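Local coordinates for mariner Mos1 transposase (Drosophila mauritiana, PDB 4MDB), which cuts out the Mos1 mariner transposon and pastes it into new DNA, using a magnesium- or manganese-dependent RNase H-like catalytic domain, here with bound raltegravir, at residues A[101-106]-A[146-151]; A[38-43]-A[85-90]; A[14-19]-A[214-219]. The protein carries 1 engineered substitution. One frame throughout, in Å; residues are numbered along the deposited sequence.

Contact 1: A[101-106]-A[146-151]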
loop_
_atom_site.group_PDB
_atom_site.type_symbol
_atom_site.label_atom_id
_atom_site.label_comp_id
_atom_site.label_asym_id
_atom_site.label_seq_id
_atom_site.Cartn_x
_atom_site.Cartn_y
_atom_site.Cartn_z
ATOM N N GLN A 101 -11.421 -10.475 -4.586
ATOM C CA GLN A 101 -10.707 -11.732 -4.518
ATOM C C GLN A 101 -9.263 -11.606 -3.988
ATOM O O GLN A 101 -8.788 -12.439 -3.235
ATOM C CB GLN A 101 -10.734 -12.444 -5.874
ATOM C CG GLN A 101 -10.378 -13.883 -5.747
ATOM C CD GLN A 101 -11.273 -14.605 -4.692
ATOM O OE1 GLN A 101 -12.514 -14.488 -4.692
ATOM N NE2 GLN A 101 -10.627 -15.275 -3.758
ATOM N N GLN A 102 -8.588 -10.529 -4.379
ATOM C CA GLN A 102 -7.327 -10.233 -3.814
ATOM C C GLN A 102 -7.350 -10.071 -2.282
ATOM O O GLN A 102 -6.420 -10.532 -1.648
ATOM C CB GLN A 102 -6.785 -8.980 -4.488
ATOM C CG GLN A 102 -6.301 -9.287 -5.929
ATOM C CD GLN A 102 -5.771 -8.063 -6.612
ATOM O OE1 GLN A 102 -6.200 -6.950 -6.307
ATOM N NE2 GLN A 102 -4.838 -8.238 -7.533
ATOM N N LEU A 103 -8.310 -9.346 -1.771
ATOM C CA LEU A 103 -8.396 -9.120 -0.331
ATOM C C LEU A 103 -8.606 -10.436 0.375
ATOM O O LEU A 103 -8.015 -10.675 1.420
ATOM C CB LEU A 103 -9.468 -8.143 0.033
ATOM C CG LEU A 103 -9.362 -6.691 -0.465
ATOM C CD1 LEU A 103 -10.570 -5.933 -0.053
ATOM C CD2 LEU A 103 -8.134 -6.060 0.138
ATOM N N ILE A 104 -9.489 -11.269 -0.203
ATOM C CA ILE A 104 -9.692 -12.615 0.373
ATOM C C ILE A 104 -8.416 -13.459 0.368
ATOM O O ILE A 104 -8.089 -14.102 1.356
ATOM C CB ILE A 104 -10.880 -13.303 -0.297
ATOM C CG1 ILE A 104 -12.172 -12.600 0.123
ATOM C CG2 ILE A 104 -10.898 -14.810 0.011
ATOM C CD1 ILE A 104 -13.366 -12.853 -0.794
ATOM N N ASN A 105 -7.644 -13.461 -0.714
ATOM C CA ASN A 105 -6.399 -14.165 -0.769
ATOM C C ASN A 105 -5.343 -13.579 0.177
ATOM O O ASN A 105 -4.589 -14.264 0.770
ATOM C CB ASN A 105 -5.884 -14.138 -2.194
ATOM C CG ASN A 105 -6.814 -14.867 -3.131
ATOM O OD1 ASN A 105 -7.591 -15.656 -2.671
ATOM N ND2 ASN A 105 -6.747 -14.607 -4.441
ATOM N N LEU A 106 -5.329 -12.248 0.294
ATOM C CA LEU A 106 -4.410 -11.566 1.169
ATOM C C LEU A 106 -4.676 -12.006 2.608
ATOM O O LEU A 106 -3.739 -12.194 3.346
ATOM C CB LEU A 106 -4.586 -10.001 1.060
ATOM C CG LEU A 106 -3.967 -9.131 2.197
ATOM C CD1 LEU A 106 -2.492 -9.245 2.316
ATOM C CD2 LEU A 106 -4.201 -7.613 1.882
ATOM N N LEU A 146 -14.218 -9.023 6.706
ATOM C CA LEU A 146 -12.870 -9.252 7.232
ATOM C C LEU A 146 -12.675 -8.485 8.556
ATOM O O LEU A 146 -11.948 -8.919 9.405
ATOM C CB LEU A 146 -11.833 -8.781 6.216
ATOM C CG LEU A 146 -11.728 -9.624 4.922
ATOM C CD1 LEU A 146 -10.915 -8.890 3.858
ATOM C CD2 LEU A 146 -11.072 -10.929 5.327
ATOM N N ASN A 147 -13.368 -7.382 8.657
ATOM C CA ASN A 147 -13.374 -6.473 9.799
ATOM C C ASN A 147 -12.011 -5.893 10.098
ATOM O O ASN A 147 -11.541 -5.805 11.224
ATOM C CB ASN A 147 -14.002 -7.091 11.010
ATOM C CG ASN A 147 -14.698 -6.031 11.853
ATOM O OD1 ASN A 147 -14.239 -5.672 12.903
ATOM N ND2 ASN A 147 -15.683 -5.457 11.330
ATOM N N TRP A 148 -11.376 -5.468 9.032
ATOM C CA TRP A 148 -10.204 -4.630 9.099
ATOM C C TRP A 148 -10.662 -3.216 9.248
ATOM O O TRP A 148 -11.624 -2.775 8.587
ATOM C CB TRP A 148 -9.395 -4.810 7.826
ATOM C CG TRP A 148 -8.884 -6.255 7.574
ATOM C CD1 TRP A 148 -8.910 -7.350 8.469
ATOM C CD2 TRP A 148 -8.270 -6.750 6.388
ATOM N NE1 TRP A 148 -8.373 -8.416 7.889
ATOM C CE2 TRP A 148 -7.968 -8.107 6.612
ATOM C CE3 TRP A 148 -7.930 -6.174 5.162
ATOM C CZ2 TRP A 148 -7.322 -8.898 5.672
ATOM C CZ3 TRP A 148 -7.298 -7.014 4.179
ATOM C CH2 TRP A 148 -7.026 -8.352 4.452
ATOM N N GLU A 149 -9.933 -2.491 10.051
ATOM C CA GLU A 149 -10.172 -1.068 10.171
ATOM C C GLU A 149 -9.562 -0.354 8.965
ATOM O O GLU A 149 -8.349 -0.428 8.766
ATOM C CB GLU A 149 -9.522 -0.590 11.459
ATOM C CG GLU A 149 -9.973 0.824 11.673
ATOM C CD GLU A 149 -9.278 1.549 12.780
ATOM O OE1 GLU A 149 -9.487 2.820 12.768
ATOM O OE2 GLU A 149 -8.544 0.919 13.578
ATOM N N VAL A 150 -10.380 0.379 8.208
ATOM C CA VAL A 150 -9.916 1.069 7.030
ATOM C C VAL A 150 -9.514 2.505 7.406
ATOM O O VAL A 150 -10.312 3.307 7.922
ATOM C CB VAL A 150 -10.956 1.018 5.926
ATOM C CG1 VAL A 150 -10.480 1.778 4.700
ATOM C CG2 VAL A 150 -11.226 -0.424 5.583
ATOM N N LEU A 151 -8.247 2.794 7.229
ATOM C CA LEU A 151 -7.706 4.092 7.565
ATOM C C LEU A 151 -8.112 5.103 6.509
ATOM O O LEU A 151 -8.199 4.802 5.352
ATOM C CB LEU A 151 -6.168 3.915 7.679
ATOM C CG LEU A 151 -5.430 4.468 8.848
ATOM C CD1 LEU A 151 -5.948 4.192 10.261
ATOM C CD2 LEU A 151 -3.945 4.242 8.730
#

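Contact 2: A[38-43]-A[85-90]. Unlike the reference sequence in segment 85-90: Pro90 (reference Arg).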
loop_
_atom_site.group_PDB
_atom_site.type_symbol
_atom_site.label_atom_id
_atom_site.label_comp_id
_atom_site.label_asym_id
_atom_site.label_seq_id
_atom_site.Cartn_x
_atom_site.Cartn_y
_atom_site.Cartn_z
ATOM N N LYS A 38 1.087 -0.982 -9.102
ATOM C CA LYS A 38 2.031 -0.286 -10.012
ATOM C C LYS A 38 2.232 -1.081 -11.303
ATOM O O LYS A 38 2.365 -2.293 -11.256
ATOM C CB LYS A 38 3.382 -0.137 -9.314
ATOM C CG LYS A 38 4.527 0.419 -10.131
ATOM C CD LYS A 38 5.711 0.749 -9.264
ATOM C CE LYS A 38 6.900 1.290 -10.064
ATOM N NZ LYS A 38 6.535 2.550 -10.789
ATOM N N TRP A 39 2.290 -0.405 -12.441
ATOM C CA TRP A 39 2.617 -1.053 -13.686
ATOM C C TRP A 39 4.096 -1.355 -13.786
ATOM O O TRP A 39 4.926 -0.522 -13.453
ATOM C CB TRP A 39 2.236 -0.113 -14.879
ATOM C CG TRP A 39 0.786 0.109 -15.186
ATOM C CD1 TRP A 39 0.101 1.301 -15.072
ATOM C CD2 TRP A 39 -0.143 -0.851 -15.704
ATOM N NE1 TRP A 39 -1.215 1.120 -15.492
ATOM C CE2 TRP A 39 -1.391 -0.183 -15.879
ATOM C CE3 TRP A 39 -0.059 -2.224 -16.019
ATOM C CZ2 TRP A 39 -2.529 -0.842 -16.389
ATOM C CZ3 TRP A 39 -1.209 -2.889 -16.500
ATOM C CH2 TRP A 39 -2.417 -2.188 -16.694
ATOM N N ILE A 40 4.432 -2.526 -14.334
ATOM C CA ILE A 40 5.786 -2.902 -14.633
ATOM C C ILE A 40 5.753 -3.306 -16.133
ATOM O O ILE A 40 4.815 -3.993 -16.591
ATOM C CB ILE A 40 6.323 -4.077 -13.807
ATOM C CG1 ILE A 40 6.217 -3.775 -12.288
ATOM C CG2 ILE A 40 7.752 -4.366 -14.324
ATOM C CD1 ILE A 40 6.673 -4.944 -11.443
ATOM N N PHE A 41 6.714 -2.767 -16.876
ATOM C CA PHE A 41 6.756 -2.850 -18.344
ATOM C C PHE A 41 7.767 -3.913 -18.815
ATOM O O PHE A 41 8.782 -4.128 -18.157
ATOM C CB PHE A 41 7.133 -1.486 -18.961
ATOM C CG PHE A 41 6.201 -0.362 -18.559
ATOM C CD1 PHE A 41 6.387 0.322 -17.350
ATOM C CD2 PHE A 41 5.113 -0.013 -19.355
ATOM C CE1 PHE A 41 5.514 1.349 -16.964
ATOM C CE2 PHE A 41 4.248 1.006 -18.971
ATOM C CZ PHE A 41 4.441 1.678 -17.774
ATOM N N PHE A 42 7.473 -4.556 -19.947
ATOM C CA PHE A 42 8.346 -5.591 -20.541
ATOM C C PHE A 42 8.052 -5.759 -22.027
ATOM O O PHE A 42 6.892 -5.939 -22.401
ATOM C CB PHE A 42 8.200 -6.944 -19.791
ATOM C CG PHE A 42 6.927 -7.713 -20.085
ATOM C CD1 PHE A 42 6.866 -8.597 -21.173
ATOM C CD2 PHE A 42 5.809 -7.588 -19.262
ATOM C CE1 PHE A 42 5.706 -9.305 -21.452
ATOM C CE2 PHE A 42 4.650 -8.301 -19.529
ATOM C CZ PHE A 42 4.604 -9.162 -20.622
ATOM N N VAL A 43 9.093 -5.711 -22.849
ATOM C CA VAL A 43 8.905 -5.846 -24.288
ATOM C C VAL A 43 8.937 -7.290 -24.792
ATOM O O VAL A 43 9.723 -8.130 -24.317
ATOM C CB VAL A 43 9.840 -4.950 -25.102
ATOM C CG1 VAL A 43 9.306 -4.740 -26.505
ATOM C CG2 VAL A 43 10.010 -3.604 -24.450
ATOM N N TYR A 85 1.506 -10.778 -2.899
ATOM C CA TYR A 85 1.371 -9.965 -4.138
ATOM C C TYR A 85 0.873 -10.779 -5.301
ATOM O O TYR A 85 0.968 -12.027 -5.309
ATOM C CB TYR A 85 2.693 -9.282 -4.486
ATOM C CG TYR A 85 3.751 -10.143 -5.174
ATOM C CD1 TYR A 85 4.697 -10.844 -4.439
ATOM C CD2 TYR A 85 3.818 -10.208 -6.566
ATOM C CE1 TYR A 85 5.678 -11.611 -5.066
ATOM C CE2 TYR A 85 4.768 -10.998 -7.206
ATOM C CZ TYR A 85 5.708 -11.673 -6.462
ATOM O OH TYR A 85 6.632 -12.461 -7.093
ATOM N N GLU A 86 0.290 -10.060 -6.245
ATOM C CA GLU A 86 -0.093 -10.640 -7.561
ATOM C C GLU A 86 0.490 -9.820 -8.672
ATOM O O GLU A 86 0.593 -8.579 -8.582
ATOM C CB GLU A 86 -1.606 -10.731 -7.673
ATOM C CG GLU A 86 -2.283 -11.694 -6.725
ATOM C CD GLU A 86 -3.773 -11.782 -6.921
ATOM O OE1 GLU A 86 -4.283 -11.127 -7.894
ATOM O OE2 GLU A 86 -4.488 -12.404 -6.075
ATOM N N LEU A 87 0.899 -10.512 -9.745
ATOM C CA LEU A 87 1.324 -9.872 -10.958
ATOM C C LEU A 87 0.260 -10.290 -11.996
ATOM O O LEU A 87 -0.044 -11.504 -12.217
ATOM C CB LEU A 87 2.739 -10.272 -11.289
ATOM C CG LEU A 87 3.452 -9.541 -12.422
ATOM C CD1 LEU A 87 3.893 -8.109 -12.077
ATOM C CD2 LEU A 87 4.617 -10.357 -12.927
ATOM N N LEU A 88 -0.433 -9.307 -12.521
ATOM C CA LEU A 88 -1.585 -9.600 -13.362
ATOM C C LEU A 88 -1.057 -9.939 -14.772
ATOM O O LEU A 88 0.032 -9.534 -15.168
ATOM C CB LEU A 88 -2.587 -8.449 -13.385
ATOM C CG LEU A 88 -3.789 -8.361 -12.415
ATOM C CD1 LEU A 88 -3.584 -8.969 -11.053
ATOM C CD2 LEU A 88 -4.390 -6.963 -12.280
ATOM N N LYS A 89 -1.875 -10.675 -15.504
ATOM C CA LYS A 89 -1.531 -11.040 -16.855
ATOM C C LYS A 89 -1.492 -9.781 -17.691
ATOM O O LYS A 89 -2.267 -8.833 -17.468
ATOM C CB LYS A 89 -2.507 -12.088 -17.379
ATOM C CG LYS A 89 -2.425 -13.380 -16.569
ATOM C CD LYS A 89 -2.404 -14.627 -17.437
ATOM C CE LYS A 89 -3.733 -14.833 -18.158
ATOM N NZ LYS A 89 -4.876 -15.033 -17.216
ATOM N N PRO A 90 -0.567 -9.744 -18.646
ATOM C CA PRO A 90 -0.275 -8.510 -19.353
ATOM C C PRO A 90 -1.489 -7.744 -19.841
ATOM O O PRO A 90 -2.416 -8.330 -20.389
ATOM C CB PRO A 90 0.619 -8.982 -20.502
ATOM C CG PRO A 90 1.414 -10.084 -19.872
ATOM C CD PRO A 90 0.496 -10.743 -18.865
#

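Contact 3: A[14-19]-A[214-219]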
loop_
_atom_site.group_PDB
_atom_site.type_symbol
_atom_site.label_atom_id
_atom_site.label_comp_id
_atom_site.label_asym_id
_atom_site.label_seq_id
_atom_site.Cartn_x
_atom_site.Cartn_y
_atom_site.Cartn_z
ATOM N N ASN A 14 -6.621 17.662 7.163
ATOM C CA ASN A 14 -7.577 17.164 8.156
ATOM C C ASN A 14 -7.309 15.656 8.474
ATOM O O ASN A 14 -7.298 15.255 9.649
ATOM C CB ASN A 14 -9.007 17.291 7.660
ATOM C CG ASN A 14 -9.504 18.739 7.694
ATOM O OD1 ASN A 14 -8.852 19.616 8.305
ATOM N ND2 ASN A 14 -10.667 18.991 7.068
ATOM N N THR A 15 -7.051 14.918 7.409
ATOM C CA THR A 15 -6.737 13.429 7.542
ATOM C C THR A 15 -5.471 13.255 8.359
ATOM O O THR A 15 -5.452 12.466 9.335
ATOM C CB THR A 15 -6.648 12.781 6.197
ATOM O OG1 THR A 15 -7.956 12.918 5.575
ATOM C CG2 THR A 15 -6.279 11.267 6.313
ATOM N N CYS A 16 -4.417 13.996 8.009
ATOM C CA CYS A 16 -3.176 13.915 8.793
ATOM C C CYS A 16 -3.342 14.319 10.277
ATOM O O CYS A 16 -2.719 13.756 11.160
ATOM C CB CYS A 16 -2.057 14.699 8.165
ATOM S SG CYS A 16 -1.589 13.996 6.563
ATOM N N GLU A 17 -4.148 15.365 10.545
ATOM C CA GLU A 17 -4.404 15.743 11.958
ATOM C C GLU A 17 -5.017 14.612 12.781
ATOM O O GLU A 17 -4.592 14.366 13.932
ATOM C CB GLU A 17 -5.348 16.976 12.033
ATOM C CG GLU A 17 -4.656 18.268 11.613
ATOM C CD GLU A 17 -5.599 19.484 11.699
ATOM O OE1 GLU A 17 -5.068 20.609 11.790
ATOM O OE2 GLU A 17 -6.850 19.306 11.741
ATOM N N ILE A 18 -5.989 13.944 12.174
ATOM C CA ILE A 18 -6.742 12.853 12.785
ATOM C C ILE A 18 -5.750 11.715 13.054
ATOM O O ILE A 18 -5.728 11.158 14.178
ATOM C CB ILE A 18 -7.902 12.379 11.923
ATOM C CG1 ILE A 18 -9.014 13.442 11.861
ATOM C CG2 ILE A 18 -8.513 11.064 12.422
ATOM C CD1 ILE A 18 -9.951 13.196 10.706
ATOM N N LEU A 19 -4.962 11.338 12.044
ATOM C CA LEU A 19 -4.044 10.177 12.207
ATOM C C LEU A 19 -2.960 10.481 13.261
ATOM O O LEU A 19 -2.634 9.634 14.136
ATOM C CB LEU A 19 -3.435 9.797 10.863
ATOM C CG LEU A 19 -4.421 9.282 9.836
ATOM C CD1 LEU A 19 -3.781 9.197 8.443
ATOM C CD2 LEU A 19 -5.024 7.966 10.273
ATOM N N GLU A 214 3.117 14.840 10.126
ATOM C CA GLU A 214 3.511 16.145 10.774
ATOM C C GLU A 214 3.842 17.163 9.715
ATOM O O GLU A 214 3.458 18.326 9.838
ATOM C CB GLU A 214 4.692 15.937 11.727
ATOM C CG GLU A 214 4.605 16.904 12.893
ATOM C CD GLU A 214 4.531 16.236 14.249
ATOM O OE1 GLU A 214 3.453 15.672 14.634
ATOM O OE2 GLU A 214 5.554 16.357 14.970
ATOM N N LYS A 215 4.605 16.743 8.720
ATOM C CA LYS A 215 4.998 17.640 7.626
ATOM C C LYS A 215 3.790 18.133 6.849
ATOM O O LYS A 215 3.723 19.311 6.448
ATOM C CB LYS A 215 6.003 16.987 6.709
ATOM C CG LYS A 215 7.386 16.884 7.332
ATOM C CD LYS A 215 8.338 16.349 6.310
ATOM C CE LYS A 215 9.738 16.254 6.859
ATOM N NZ LYS A 215 10.518 15.545 5.803
ATOM N N CYS A 216 2.844 17.231 6.590
ATOM C CA CYS A 216 1.632 17.601 5.906
ATOM C C CYS A 216 0.841 18.609 6.665
ATOM O O CYS A 216 0.396 19.588 6.066
ATOM C CB CYS A 216 0.802 16.341 5.609
ATOM S SG CYS A 216 -0.559 16.725 4.460
ATOM N N VAL A 217 0.724 18.429 7.978
ATOM C CA VAL A 217 0.001 19.379 8.814
ATOM C C VAL A 217 0.787 20.721 8.756
ATOM O O VAL A 217 0.198 21.789 8.539
ATOM C CB VAL A 217 -0.190 18.847 10.228
ATOM C CG1 VAL A 217 -0.681 19.961 11.155
ATOM C CG2 VAL A 217 -1.211 17.689 10.219
ATOM N N ALA A 218 2.114 20.655 8.822
ATOM C CA ALA A 218 2.875 21.917 8.814
ATOM C C ALA A 218 2.819 22.653 7.486
ATOM O O ALA A 218 2.958 23.872 7.471
ATOM C CB ALA A 218 4.308 21.689 9.247
ATOM N N SER A 219 2.615 21.950 6.376
ATOM C CA SER A 219 2.409 22.402 5.067
ATOM C C SER A 219 0.970 22.942 4.763
ATOM O O SER A 219 0.563 23.262 3.638
ATOM C CB SER A 219 2.794 21.400 4.027
ATOM O OG SER A 219 4.123 21.155 4.125
#

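Contact 1: A[101-106]-A[146-151]
Within the RNase H-like core of this catalytic domain, Leu103 and Leu106 of helix 96-113 pack against Leu146 and Trp148, which lie where helix 137-146 gives way to strand 149-150. The six-membered end of the indole does most of the touching. Its CH2 atom approaches Leu106 CG at 3.9 Å, and Leu106 CD2 stands 3.9 Å from Trp148 CZ3, so the branch point and one methyl together fit the far end of the ring. Leu106 approaches the ring obliquely. Its CG is anti to the backbone N (chi1 164°), a rotamer that carries the branched end towards the indole. Leu103 adds a looser contact from CD2 to Trp148 CZ3 at 4.2 Å, and its backbone O lies 3.9 Å from Trp148 CH2.

Helix 137-146 is the crossover of a beta-alpha-beta unit that joins the parallel strands 125-127 and 149-150, and the contact sits at its exit. Asn147, the first residue to leave helical geometry, has positive phi (60°), a conformation that asparagine tolerates well; the chain turns there and Trp148 follows at once. Leu146 CD1 then rests 3.8 Å above one face of the indole, offset towards its rim, and also meets Leu103 CB at 4.2 Å, so this leucine fills the angle between ring and helix. Large apolar groups suit the place, since Leu103, Leu106 and Trp148 are buried and also touch Phe126 of strand 125-127. Farther round helix 96-113, where Gln101 is exposed, Gln101 NE2 donates a hydrogen bond to Asn105 OD1 one turn on. The side chain of Leu103 is about 11 Å from that of the magnesium ligand Asp129.

Contact 2: A[38-43]-A[85-90]
Phe42 has its CG between its own backbone N and carbonyl carbon (chi1 75°), and this rotamer directs the ring across to Pro90. The rim of the ring makes the contact: Phe42 CZ is 3.4 Å from Pro90 CG, close for two carbons, and Phe42 CE2 is 3.7 Å from the same atom. Pro90 CG lies in the plane of the phenyl ring, at its edge, and the two side chains are turned at about a right angle, so the proline is not stacked on the aromatic face. Pro90 differs from the reference sequence, which has arginine here.

Deeper in, Leu87 has its CG anti to the backbone N (chi1 -171°), which brings the end of a side chain that starts off alongside Ile40 in towards it. Methyl meets methyl, Ile40 CD1 to Leu87 CD1, at 4.3 Å. Branched aliphatic residues fit here because the two together reach over the intervening strand and their methyls meet: the nearest CA atoms, of Ile40 and Leu87, are still 9.1 Å apart.

The strand spanned is 69-78, antiparallel to both 32-42 and 81-87; Ile40 shares backbone hydrogen bonding with its Thr71, and Leu87 rests on that threonine. Helix 183-196 lies over this face of the sheet, where Val186 touches both Ile40 and Leu87, Tyr183 touches Pro90, and Phe180 just before the helix packs on Ile40 and Phe42.

Contact 3: A[14-19]-A[214-219]
Cys16 and Glu17 meet Cys216 and Val217 without any ring or amide between them; the one flat side-chain group among the four, the carboxylate of Glu17, lies farther from Val217 than the methylene below it. That methylene does the touching, with Glu17 CG 3.8 Å from Val217 CG2, and the two side chains cross at about a right angle. Glutamate suits this exposed margin: its aliphatic stem can pack on a valine while the carboxylate stays at the exposed rim.

Val217 meets both residues of the facing helix through CG2. Beside its own backbone N and anti to its carbonyl carbon, this methyl reaches Cys16 CB at 3.7 Å and Glu17 N at 3.8 Å, resting against the backbone of that helix as well as its side chains. Next to it the two buried cysteines lie together. Cys16 SG is 3.5 Å from Cys216 CB and 3.6 Å from Cys216 SG, much too far for a disulfide, so both residues serve as small apolar groups. Such compact side chains let the helices come near: the axes of 14-19 and 214-218 approach to 8.6 Å, and the CA atoms of Cys16 and Val217 are 6.3 Å apart. The helices cross steeply, their N-to-C directions 135° apart.

The contact therefore joins the first long helix, 6-25, to the last, 209-218. Trp213, one turn before Val217, touches both Cys16 and Leu19, and Leu160 also packs on Cys16. On the other helix, Arg12 lies against Cys216.

In the fold
From the N terminus, helix 6-25 supplies the first half of contact 3, whose partner comes almost at the C terminus, so this contact closes a loop of nearly the whole chain and the other two nest inside it. Strand 32-42 follows and opens contact 2, which closes at strand 81-87 and the loop after it. Only then does helix 96-113 open contact 1, closed beyond helix 137-146; contacts 2 and 1 thus run in series. Gln102 bridges them by a probable hydrogen bond to Glu86, and Leu151 packs on Leu19 to join contact 1 to contact 3. Contacts 2 and 3 lie on opposite sides of the domain's centre and do not touch.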